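Diacylglycerol O-acyltransferase (Marinobacter hydrocarbonoclasticus, PDB 6CHJ) probably catalyses the transfer of fatty acyl groups from acyl-CoA to alcohols or diacylglycerol, producing wax esters or triacylglycerols. Local coordinates at residues Asp8-Phe11 against Leu12-Lys16; Ser30-Glu33 against Gly34-Asp37; Thr132-His136 against Ser137-Gly141; Thr415-Asp419 against Gln420-Gly424. One frame throughout, in Å; residues are numbered along the deposited sequence.

In the fold
Contacts 1 and 3 adjoin, with centres about 12 Å apart: contact 1 is the end of helix 6-13, contact 3 the turn after strand 127-135, and Phe11 stacks on His136 while Glu15 bonds His135. Contact 3 is partly buried, with backbone N-H groups given to His135 O and to the His135 ring nitrogen ND1; contact 1, nearer the surface, relies on helix-end bonds and apolar side chains. Contact 4, also partly buried, lies on the other side of the chain's centre from contact 1 and is a beta hairpin in the C-terminal part of the chain. Contact 2 is the outlying one, a surface loop turn about 42 Å from contact 1 between centres, with little hydrogen bonding of its own.

Contact 1: residues Asp8-Phe11 against Leu12-Lys16; sequences DQLF and LWLEK
Leu12 turns back on Asp8 in the last turn of helix 6-13: its N makes a long, weak hydrogen bond to Asp8 O (3.4 Å), and its CB rests on Gln9 O. Trp13 N divides its hydrogen between Gln9 O and Leu10 O, 3.0 Å from each, in two weak bonds, both strongly bent. With CG anti to the backbone N (chi1 180°), the Trp13 indole leads away from the preceding turn; CE3 of its benzo ring meets Leu10 CD2 at 3.9 Å, obliquely. Leu14 leaves helical phi/psi and marks the C-terminal end of the helix, yet its N keeps a straight bond to Leu10 O (3.1 Å, 167°), which therefore serves two donors. Leu14 CG stands 3.5 Å from that same Leu10 O. Glu15 lays CB 3.5 Å from Phe11 O and sends its carboxylate off to Met21 N, Arg110 and His135, the first histidine of the HHxxxDG sequence. Around this helix end, Trp13 gives NE1 to Gly198 O and packs on Ile200 and Val203 of helix 200-212, while Phe11 stacks on the ring of His136. Gln9 touches Gln67 and Pro68 on strand 67-72.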
# COMPACT_ATOMS: atom_id res chain seq x y z
N ASP B 8 2.67 15.75 -16.62
CA ASP B 8 1.83 14.79 -15.91
C ASP B 8 1.98 13.38 -16.48
O ASP B 8 2.05 12.40 -15.73
CB ASP B 8 0.37 15.21 -15.97
CG ASP B 8 0.13 16.57 -15.36
OD1 ASP B 8 1.11 17.17 -14.86
OD2 ASP B 8 -1.04 17.03 -15.39
N GLN B 9 2.01 13.26 -17.81
CA GLN B 9 2.19 11.95 -18.42
C GLN B 9 3.51 11.31 -17.99
O GLN B 9 3.60 10.08 -17.88
CB GLN B 9 2.13 12.11 -19.94
CG GLN B 9 1.98 10.83 -20.73
CD GLN B 9 1.24 11.07 -22.04
OE1 GLN B 9 0.59 12.11 -22.21
NE2 GLN B 9 1.35 10.13 -22.97
N LEU B 10 4.52 12.12 -17.71
CA LEU B 10 5.84 11.60 -17.38
C LEU B 10 5.85 10.90 -16.03
O LEU B 10 6.44 9.82 -15.89
CB LEU B 10 6.87 12.73 -17.43
CG LEU B 10 8.37 12.48 -17.31
CD1 LEU B 10 8.70 12.24 -15.84
CD2 LEU B 10 8.88 11.35 -18.20
N PHE B 11 5.19 11.49 -15.02
CA PHE B 11 5.14 10.88 -13.69
C PHE B 11 4.36 9.58 -13.70
O PHE B 11 4.65 8.66 -12.92
CB PHE B 11 4.54 11.86 -12.68
CG PHE B 11 5.45 13.03 -12.35
CD1 PHE B 11 6.46 12.89 -11.41
CD2 PHE B 11 5.30 14.25 -12.99
CE1 PHE B 11 7.30 13.94 -11.11
CE2 PHE B 11 6.16 15.32 -12.69
CZ PHE B 11 7.16 15.15 -11.75
N LEU B 12 3.36 9.47 -14.58
CA LEU B 12 2.70 8.19 -14.75
C LEU B 12 3.67 7.19 -15.35
O LEU B 12 3.72 6.02 -14.93
CB LEU B 12 1.47 8.35 -15.66
CG LEU B 12 0.23 8.97 -15.03
CD1 LEU B 12 -0.84 9.15 -16.08
CD2 LEU B 12 -0.26 8.08 -13.91
N TRP B 13 4.48 7.64 -16.30
CA TRP B 13 5.25 6.73 -17.13
C TRP B 13 6.39 6.08 -16.35
O TRP B 13 6.54 4.86 -16.36
CB TRP B 13 5.75 7.50 -18.36
CG TRP B 13 6.56 6.67 -19.30
CD1 TRP B 13 6.10 5.73 -20.19
CD2 TRP B 13 7.97 6.72 -19.46
NE1 TRP B 13 7.15 5.19 -20.88
CE2 TRP B 13 8.31 5.78 -20.46
CE3 TRP B 13 8.99 7.47 -18.85
CZ2 TRP B 13 9.63 5.56 -20.86
CZ3 TRP B 13 10.30 7.25 -19.26
CH2 TRP B 13 10.60 6.30 -20.24
N LEU B 14 7.20 6.87 -15.65
CA LEU B 14 8.34 6.28 -14.97
C LEU B 14 7.97 5.72 -13.60
O LEU B 14 8.87 5.34 -12.84
CB LEU B 14 9.49 7.28 -14.85
CG LEU B 14 9.28 8.66 -14.24
CD1 LEU B 14 9.62 8.55 -12.80
CD2 LEU B 14 10.22 9.65 -14.89
N GLU B 15 6.69 5.66 -13.27
CA GLU B 15 6.25 4.99 -12.05
C GLU B 15 6.36 3.48 -12.22
O GLU B 15 6.05 2.93 -13.29
CB GLU B 15 4.81 5.39 -11.71
CG GLU B 15 4.22 4.63 -10.54
CD GLU B 15 3.09 5.38 -9.85
OE1 GLU B 15 2.03 5.55 -10.49
OE2 GLU B 15 3.25 5.80 -8.67
N LYS B 16 6.80 2.83 -11.14
CA LYS B 16 6.99 1.38 -11.06
C LYS B 16 6.83 1.03 -9.59
O LYS B 16 6.71 1.92 -8.73
CB LYS B 16 8.36 0.94 -11.61
CG LYS B 16 8.63 1.27 -13.10
CD LYS B 16 10.11 1.45 -13.44
CE LYS B 16 10.30 2.15 -14.80
NZ LYS B 16 11.61 2.89 -14.93

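Contact 2: residues Ser30-Glu33 against Gly34-Asp37; sequences SFPE and GAPD
Two torsion choices bring Phe31 and Glu33 against the chain that follows them. Phe31 has CG opposite its carbonyl carbon (chi1 -81°), which carries the ring toward Ala35 and on to the Pro36-Asp37 peptide. Phe31 CB lies 4.0 Å from Ala35 CB, and the same methyl meets ring atom CD2 obliquely. Further out, Phe31 CE2 presents the ring edge to Asp37 O at 3.9 Å. Glu33 starts extended, then bends at CG (chi2 43°), curling its carboxylate over the next peptide so that OE2 comes 2.5 Å from Gly34 N; the bond is weak in angle and too short to be trusted closely. The backbone here is a type II beta turn from Pro32 to Ala35, with Glu33 and Gly34 at its two corners. Gly34 has the positive phi that this turn requires at its second corner, a conformation glycine adopts readily. The turn returns Ala35 to Pro32, its CB 3.2 Å from Pro32 O and 4.0 Å from Pro32 CD. It belongs to the surface loop joining strand 22-30 to helix 39-49, far from the centre of the chain. Val40 of that helix touches Phe31 and Tyr39 touches Pro32. Ala35 O accepts a hydrogen bond from Arg126 NH2, the same arginine that reaches Asp37 OD1 in a long, weak ion pair.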
# COMPACT_ATOMS: atom_id res chain seq x y z
N SER B 30 -2.36 19.78 17.60
CA SER B 30 -2.72 19.57 18.99
C SER B 30 -4.24 19.56 19.11
O SER B 30 -4.95 20.13 18.26
CB SER B 30 -2.11 20.65 19.88
OG SER B 30 -0.78 20.32 20.21
N PHE B 31 -4.74 18.86 20.13
CA PHE B 31 -6.16 18.95 20.44
C PHE B 31 -6.54 20.42 20.62
O PHE B 31 -5.83 21.16 21.31
CB PHE B 31 -6.51 18.20 21.73
CG PHE B 31 -6.68 16.71 21.57
CD1 PHE B 31 -6.13 16.03 20.48
CD2 PHE B 31 -7.37 15.97 22.54
CE1 PHE B 31 -6.26 14.65 20.36
CE2 PHE B 31 -7.51 14.59 22.43
CZ PHE B 31 -6.96 13.93 21.33
N PRO B 32 -7.65 20.88 20.02
CA PRO B 32 -8.10 22.25 20.31
C PRO B 32 -8.39 22.37 21.80
O PRO B 32 -8.79 21.40 22.46
CB PRO B 32 -9.36 22.42 19.46
CG PRO B 32 -9.38 21.22 18.51
CD PRO B 32 -8.63 20.13 19.23
N GLU B 33 -8.15 23.57 22.35
CA GLU B 33 -8.29 23.74 23.79
C GLU B 33 -9.69 23.37 24.25
O GLU B 33 -10.69 23.80 23.65
CB GLU B 33 -7.95 25.18 24.21
CG GLU B 33 -7.93 25.42 25.74
CD GLU B 33 -7.24 24.31 26.55
OE1 GLU B 33 -6.10 24.54 27.03
OE2 GLU B 33 -7.83 23.23 26.74
N GLY B 34 -9.75 22.54 25.29
CA GLY B 34 -11.01 22.10 25.85
C GLY B 34 -11.72 21.00 25.09
O GLY B 34 -12.96 20.96 25.10
N ALA B 35 -10.98 20.11 24.42
CA ALA B 35 -11.45 19.02 23.59
C ALA B 35 -11.66 17.77 24.44
O ALA B 35 -10.83 17.46 25.30
CB ALA B 35 -10.45 18.70 22.49
N PRO B 36 -12.75 17.05 24.18
CA PRO B 36 -12.97 15.79 24.90
C PRO B 36 -11.85 14.80 24.61
O PRO B 36 -11.24 14.83 23.54
CB PRO B 36 -14.31 15.30 24.34
CG PRO B 36 -14.41 15.94 23.00
CD PRO B 36 -13.75 17.28 23.13
N ASP B 37 -11.57 13.94 25.59
CA ASP B 37 -10.55 12.90 25.49
C ASP B 37 -10.62 12.13 24.17
O ASP B 37 -9.60 11.61 23.70
CB ASP B 37 -10.70 11.91 26.65
CG ASP B 37 -10.10 12.41 27.94
OD1 ASP B 37 -9.17 13.24 27.85
OD2 ASP B 37 -10.54 11.97 29.03

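Contact 3: residues Thr132-His136 against Ser137-Gly141; sequences TKVHH and SLVDG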
# COMPACT_ATOMS: atom_id res chain seq x y z
N THR B 132 -1.44 13.02 4.18
CA THR B 132 -2.09 13.21 2.89
C THR B 132 -1.17 12.72 1.78
O THR B 132 0.03 13.01 1.79
CB THR B 132 -2.43 14.68 2.68
OG1 THR B 132 -3.22 15.14 3.78
CG2 THR B 132 -3.21 14.89 1.39
N LYS B 133 -1.73 12.00 0.81
CA LYS B 133 -0.98 11.39 -0.28
C LYS B 133 -1.66 11.78 -1.57
O LYS B 133 -2.84 11.48 -1.76
CB LYS B 133 -0.95 9.86 -0.12
CG LYS B 133 -0.20 9.09 -1.20
CD LYS B 133 -0.57 7.61 -1.27
CE LYS B 133 -0.47 6.89 0.08
NZ LYS B 133 0.18 5.55 -0.12
N VAL B 134 -0.94 12.46 -2.47
CA VAL B 134 -1.50 12.81 -3.78
C VAL B 134 -0.50 12.45 -4.87
O VAL B 134 0.70 12.68 -4.72
CB VAL B 134 -1.89 14.30 -3.89
CG1 VAL B 134 -2.59 14.57 -5.23
CG2 VAL B 134 -2.81 14.69 -2.75
N HIS B 135 -1.01 11.92 -5.98
CA HIS B 135 -0.14 11.57 -7.09
C HIS B 135 0.36 12.82 -7.82
O HIS B 135 -0.40 13.75 -8.08
CB HIS B 135 -0.86 10.65 -8.07
CG HIS B 135 0.08 9.87 -8.94
ND1 HIS B 135 0.58 10.37 -10.13
CD2 HIS B 135 0.66 8.66 -8.77
CE1 HIS B 135 1.39 9.48 -10.67
NE2 HIS B 135 1.46 8.44 -9.86
N HIS B 136 1.65 12.83 -8.16
CA HIS B 136 2.26 13.98 -8.83
C HIS B 136 1.61 14.27 -10.19
O HIS B 136 1.56 15.43 -10.62
CB HIS B 136 3.77 13.77 -8.99
CG HIS B 136 4.57 15.04 -9.02
ND1 HIS B 136 4.57 15.90 -10.09
CD2 HIS B 136 5.41 15.57 -8.10
CE1 HIS B 136 5.37 16.92 -9.83
NE2 HIS B 136 5.89 16.75 -8.63
N SER B 137 1.11 13.25 -10.89
CA SER B 137 0.34 13.50 -12.11
C SER B 137 -0.88 14.38 -11.86
O SER B 137 -1.32 15.08 -12.78
CB SER B 137 -0.12 12.20 -12.74
OG SER B 137 0.85 11.76 -13.67
N LEU B 138 -1.44 14.34 -10.65
CA LEU B 138 -2.65 15.08 -10.34
C LEU B 138 -2.36 16.42 -9.67
O LEU B 138 -3.01 17.42 -9.97
CB LEU B 138 -3.57 14.24 -9.46
CG LEU B 138 -4.99 14.80 -9.31
CD1 LEU B 138 -5.74 14.63 -10.63
CD2 LEU B 138 -5.74 14.14 -8.16
N VAL B 139 -1.41 16.45 -8.74
CA VAL B 139 -0.98 17.68 -8.08
C VAL B 139 0.52 17.61 -7.84
O VAL B 139 1.01 16.66 -7.21
CB VAL B 139 -1.73 17.91 -6.76
CG1 VAL B 139 -1.19 19.14 -6.04
CG2 VAL B 139 -3.24 18.04 -6.99
N ASP B 140 1.26 18.61 -8.32
CA ASP B 140 2.69 18.67 -8.06
C ASP B 140 2.95 18.87 -6.56
O ASP B 140 2.02 18.97 -5.75
CB ASP B 140 3.35 19.78 -8.88
CG ASP B 140 2.87 21.15 -8.49
OD1 ASP B 140 1.90 21.64 -9.11
OD2 ASP B 140 3.44 21.73 -7.54
N GLY B 141 4.23 18.91 -6.20
CA GLY B 141 4.64 18.93 -4.80
C GLY B 141 4.37 20.22 -4.04
O GLY B 141 3.99 20.17 -2.86
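The backbone of strand 127-135 turns tightly after His135, and His135 O accepts two N-H groups of the turn: Val139 N at 3.0 Å, nearly straight, and Leu138 N at 2.8 Å, standing above the carbonyl plane. The sequence is HHSLVDG, the HHxxxDG signature found at the active site of CoA-dependent acyltransferases, and Asp140 is the N-cap of helix 141-150, its OD1 bonded to Ser143 OG. The two histidines are held differently. His135 uses ring atom ND1 to accept Ser137 N (3.0 Å), a partner tilted 25° from the ring plane, while Glu15 completes the ring at NE2; both ring nitrogens are thus engaged, which fixes the ring's rotation. Ser137 itself sends OG to Asp8 O. On the other side of the strand end, Val134 CG1 packs against Val139 CB at 3.8 Å. His136 has CG opposite the backbone N (chi1 -152°), placing one ring face against Asp140, at the start of helix 141-150. The CA-H of His136 points at Val139 O, with 3.4 Å from His136 CA to Val139 O. Asp140 CA lies over a face of the His136 ring as a CH-pi contact, 3.8 Å from the centroid and 15° off the normal.

Contact 4: residues Thr415-Asp419 against Gln420-Gly424; sequences TSYND and QVEFG
Thr415 and Glu422 form one of two hydrogen-bonded pairs in a beta hairpin of strands 410-417 and 420-428, closed by a type II' turn from Tyr417 to Gln420 with Asn418 and Asp419 at its corners. In the backbone, Glu422 N gives a short bond to Thr415 O (2.6 Å) and Thr415 N answers to Glu422 O (3.1 Å). Nearer the turn, Tyr417 N bonds Gln420 O (3.1 Å) and Gln420 N bonds Tyr417 O (3.0 Å). Between these pairs Ser416 faces Val421 in a non-hydrogen-bonded position, on the opposite face of the sheet from Thr415 and Tyr417. Apolar touches are few: Thr415 CG2, set between its backbone N and carbonyl carbon, meets Glu422 CB at 3.5 Å. The face with Thr415, Tyr417, Gln420 and Glu422 carries polar groups and looks onto strand 393-401 of the other sheet. There Tyr417 OH bonds Leu395 O and Glu422 OE2 accepts Met398 N; Thr415 OG1 bonds Val381 O, just past the end of strand 376-380. Tyr417 and Gln420 run side by side with ring and amide planes 82° apart, and Tyr417 CD2 is 4.1 Å from Gln420 NE2. Gln420 NE2, which also reaches Glu396 O, donates to the syn side of Glu422 OE2 at 3.1 Å, tilted 34° from the carboxylate plane, in an almost straight bond of 168°.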
# COMPACT_ATOMS: atom_id res chain seq x y z
N THR B 415 10.95 22.86 4.26
CA THR B 415 9.94 23.91 4.24
C THR B 415 10.06 24.64 5.57
O THR B 415 10.76 24.20 6.49
CB THR B 415 8.52 23.34 4.03
OG1 THR B 415 7.59 24.42 3.91
CG2 THR B 415 8.12 22.48 5.18
N SER B 416 9.38 25.77 5.65
CA SER B 416 9.36 26.53 6.89
C SER B 416 7.92 26.78 7.29
O SER B 416 7.02 26.86 6.44
CB SER B 416 10.14 27.85 6.77
OG SER B 416 9.81 28.55 5.59
N TYR B 417 7.71 26.86 8.59
CA TYR B 417 6.41 27.19 9.17
C TYR B 417 6.70 28.02 10.41
O TYR B 417 7.26 27.50 11.38
CB TYR B 417 5.61 25.92 9.50
CG TYR B 417 4.42 26.09 10.46
CD1 TYR B 417 3.40 27.00 10.21
CD2 TYR B 417 4.32 25.30 11.61
CE1 TYR B 417 2.31 27.13 11.09
CE2 TYR B 417 3.26 25.43 12.49
CZ TYR B 417 2.26 26.34 12.23
OH TYR B 417 1.19 26.45 13.11
N ASN B 418 6.36 29.31 10.34
CA ASN B 418 6.44 30.23 11.47
C ASN B 418 7.81 30.16 12.16
O ASN B 418 8.82 30.54 11.58
CB ASN B 418 5.31 29.94 12.47
CG ASN B 418 5.17 31.03 13.54
OD1 ASN B 418 4.92 32.20 13.22
ND2 ASN B 418 5.34 30.64 14.80
N ASP B 419 7.84 29.63 13.39
CA ASP B 419 9.03 29.61 14.23
C ASP B 419 10.17 28.76 13.68
O ASP B 419 11.29 28.89 14.17
CB ASP B 419 8.71 29.07 15.62
CG ASP B 419 8.03 30.08 16.51
OD1 ASP B 419 7.38 29.66 17.49
OD2 ASP B 419 8.15 31.30 16.23
N GLN B 420 9.91 27.87 12.72
CA GLN B 420 10.79 26.71 12.57
C GLN B 420 11.02 26.38 11.10
O GLN B 420 10.33 26.86 10.20
CB GLN B 420 10.22 25.51 13.34
CG GLN B 420 8.83 25.06 12.85
CD GLN B 420 7.97 24.42 13.94
OE1 GLN B 420 7.91 24.91 15.07
NE2 GLN B 420 7.29 23.33 13.60
N VAL B 421 12.03 25.54 10.88
CA VAL B 421 12.35 24.98 9.57
C VAL B 421 12.12 23.48 9.64
O VAL B 421 12.52 22.83 10.62
CB VAL B 421 13.80 25.34 9.14
CG1 VAL B 421 14.31 24.40 8.07
CG2 VAL B 421 13.85 26.77 8.61
N GLU B 422 11.44 22.94 8.63
CA GLU B 422 10.92 21.57 8.68
C GLU B 422 11.69 20.68 7.72
O GLU B 422 11.81 21.01 6.53
CB GLU B 422 9.44 21.57 8.32
CG GLU B 422 8.68 22.71 8.98
CD GLU B 422 8.29 22.35 10.38
OE1 GLU B 422 9.21 22.17 11.21
OE2 GLU B 422 7.08 22.24 10.67
N PHE B 423 12.22 19.57 8.23
CA PHE B 423 13.01 18.64 7.42
C PHE B 423 12.19 17.39 7.16
O PHE B 423 11.77 16.72 8.11
CB PHE B 423 14.31 18.25 8.12
CG PHE B 423 15.41 19.27 8.00
CD1 PHE B 423 16.54 19.00 7.23
CD2 PHE B 423 15.34 20.48 8.68
CE1 PHE B 423 17.58 19.92 7.13
CE2 PHE B 423 16.38 21.41 8.60
CZ PHE B 423 17.50 21.13 7.83
N GLY B 424 11.98 17.07 5.88
CA GLY B 424 11.42 15.79 5.50
C GLY B 424 12.39 14.94 4.69
O GLY B 424 12.69 15.27 3.54